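Local coordinates for putative uncharacterized protein (Paracoccus denitrificans, PDB 3DML), which is a periplasmic thiol-disulfide oxidoreductase of the thioredoxin fold, probably reducing or exchanging disulfides in partner proteins during chemotrophic sulfur oxidation, at residues A[33-36]-A[37-41]. Residues are numbered along the deposited sequence; the frame is centred on the assembly and turned at random.
Sequences CARW and DAEIA
The indole of W36 and the branched side chain of I40, one helical turn apart, meet at about a right angle on the buried side of the chain where helix 31-39, the helix that starts within the CxxC motif (C30, C33) of a thioredoxin fold, runs into I40 and A41. CB of I40 stands over one face of the indole, 3.6 Å from the centroid of the five-membered ring and 18° off its normal, a CH-pi contact. With CG anti to the backbone N (chi1 -171°), the W36 ring projects from the helix into the core, leaning toward I40, whose CG2 lies 3.5 Å from CE2. A41 reaches the six-membered ring, its CB 3.7 Å from CZ3. F80, F101 and Y95 also meet the indole, setting it among the sheet, helix 98-112 and the loop before that helix.

D37 comes to the indole from the edge: OD1 lies in the ring plane, 3.5 Å from CE3, the carboxylate turned 71° from the ring. R57 of strand 55-59 takes OD1 in a salt bridge, while OD2 lies close to E26 OE1, a like charge. C33, second cysteine of the CxxC pair and reduced here, accepts a nearly straight bond from D37 N at its carbonyl. Farther round the helix, OE1 of E39 is hydrogen-bonded to Y95 OH. The turn closes on W36 O, gripped by two backbone donors, I40 N at 2.8 Å and A41 N at 3.0 Å, the latter making the straighter bond.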
loop_
_atom_site.group_PDB
_atom_site.type_symbol
_atom_site.label_atom_id
_atom_site.label_comp_id
_atom_site.label_asym_id
_atom_site.label_seq_id
_atom_site.Cartn_x
_atom_site.Cartn_y
_atom_site.Cartn_z
ATOM N N CYS A 33 -7.449 5.606 6.514
ATOM C CA CYS A 33 -7.849 4.785 5.338
ATOM C C CYS A 33 -8.902 5.488 4.500
ATOM O O CYS A 33 -8.788 5.559 3.281
ATOM C CB CYS A 33 -8.391 3.420 5.757
ATOM S SG CYS A 33 -7.094 2.382 6.453
ATOM N N ALA A 34 -9.938 6.003 5.150
ATOM C CA ALA A 34 -11.019 6.681 4.423
ATOM C C ALA A 34 -10.500 7.940 3.712
ATOM O O ALA A 34 -10.946 8.262 2.587
ATOM C CB ALA A 34 -12.146 7.027 5.372
ATOM N N ARG A 35 -9.574 8.663 4.350
ATOM C CA ARG A 35 -8.950 9.811 3.680
ATOM C C ARG A 35 -8.178 9.428 2.434
ATOM O O ARG A 35 -8.290 10.087 1.411
ATOM C CB ARG A 35 -8.018 10.577 4.600
ATOM C CG ARG A 35 -8.737 11.403 5.635
ATOM C CD ARG A 35 -7.702 12.340 6.282
ATOM N NE ARG A 35 -8.237 12.992 7.468
ATOM C CZ ARG A 35 -7.513 13.769 8.263
ATOM N NH1 ARG A 35 -6.233 13.984 7.990
ATOM N NH2 ARG A 35 -8.072 14.324 9.322
ATOM N N TRP A 36 -7.420 8.344 2.503
ATOM C CA TRP A 36 -6.650 7.895 1.342
ATOM C C TRP A 36 -7.609 7.458 0.229
ATOM O O TRP A 36 -7.374 7.760 -0.956
ATOM C CB TRP A 36 -5.757 6.713 1.711
ATOM C CG TRP A 36 -4.784 6.336 0.610
ATOM C CD1 TRP A 36 -3.549 6.853 0.405
ATOM C CD2 TRP A 36 -4.992 5.370 -0.421
ATOM N NE1 TRP A 36 -2.952 6.259 -0.680
ATOM C CE2 TRP A 36 -3.818 5.333 -1.201
ATOM C CE3 TRP A 36 -6.051 4.514 -0.748
ATOM C CZ2 TRP A 36 -3.670 4.477 -2.303
ATOM C CZ3 TRP A 36 -5.898 3.649 -1.861
ATOM C CH2 TRP A 36 -4.719 3.661 -2.623
ATOM N N ASP A 37 -8.655 6.723 0.621
ATOM C CA ASP A 37 -9.706 6.274 -0.328
ATOM C C ASP A 37 -10.374 7.444 -1.054
ATOM O O ASP A 37 -10.687 7.337 -2.227
ATOM C CB ASP A 37 -10.787 5.419 0.358
ATOM C CG ASP A 37 -10.287 4.049 0.798
ATOM O OD1 ASP A 37 -9.268 3.532 0.286
ATOM O OD2 ASP A 37 -10.929 3.474 1.696
ATOM N N ALA A 38 -10.586 8.559 -0.364
ATOM C CA ALA A 38 -11.173 9.748 -0.975
ATOM C C ALA A 38 -10.166 10.552 -1.793
ATOM O O ALA A 38 -10.530 11.149 -2.809
ATOM C CB ALA A 38 -11.785 10.647 0.089
ATOM N N GLU A 39 -8.914 10.600 -1.342
ATOM C CA GLU A 39 -7.952 11.546 -1.891
ATOM C C GLU A 39 -7.056 10.948 -2.956
ATOM O O GLU A 39 -6.860 11.556 -4.021
ATOM C CB GLU A 39 -7.083 12.146 -0.785
ATOM C CG GLU A 39 -7.873 13.061 0.110
ATOM C CD GLU A 39 -7.172 13.465 1.390
ATOM O OE1 GLU A 39 -5.926 13.299 1.536
ATOM O OE2 GLU A 39 -7.907 13.986 2.261
ATOM N N ILE A 40 -6.480 9.785 -2.661
ATOM C CA ILE A 40 -5.522 9.164 -3.566
ATOM C C ILE A 40 -6.193 8.101 -4.455
ATOM O O ILE A 40 -5.948 8.059 -5.672
ATOM C CB ILE A 40 -4.341 8.509 -2.799
ATOM C CG1 ILE A 40 -3.495 9.548 -2.021
ATOM C CG2 ILE A 40 -3.478 7.662 -3.739
ATOM C CD1 ILE A 40 -2.819 10.557 -2.896
ATOM N N ALA A 41 -7.007 7.234 -3.856
ATOM C CA ALA A 41 -7.567 6.073 -4.577
ATOM C C ALA A 41 -8.164 6.400 -5.972
ATOM O O ALA A 41 -7.886 5.698 -6.924
ATOM C CB ALA A 41 -8.597 5.318 -3.717
#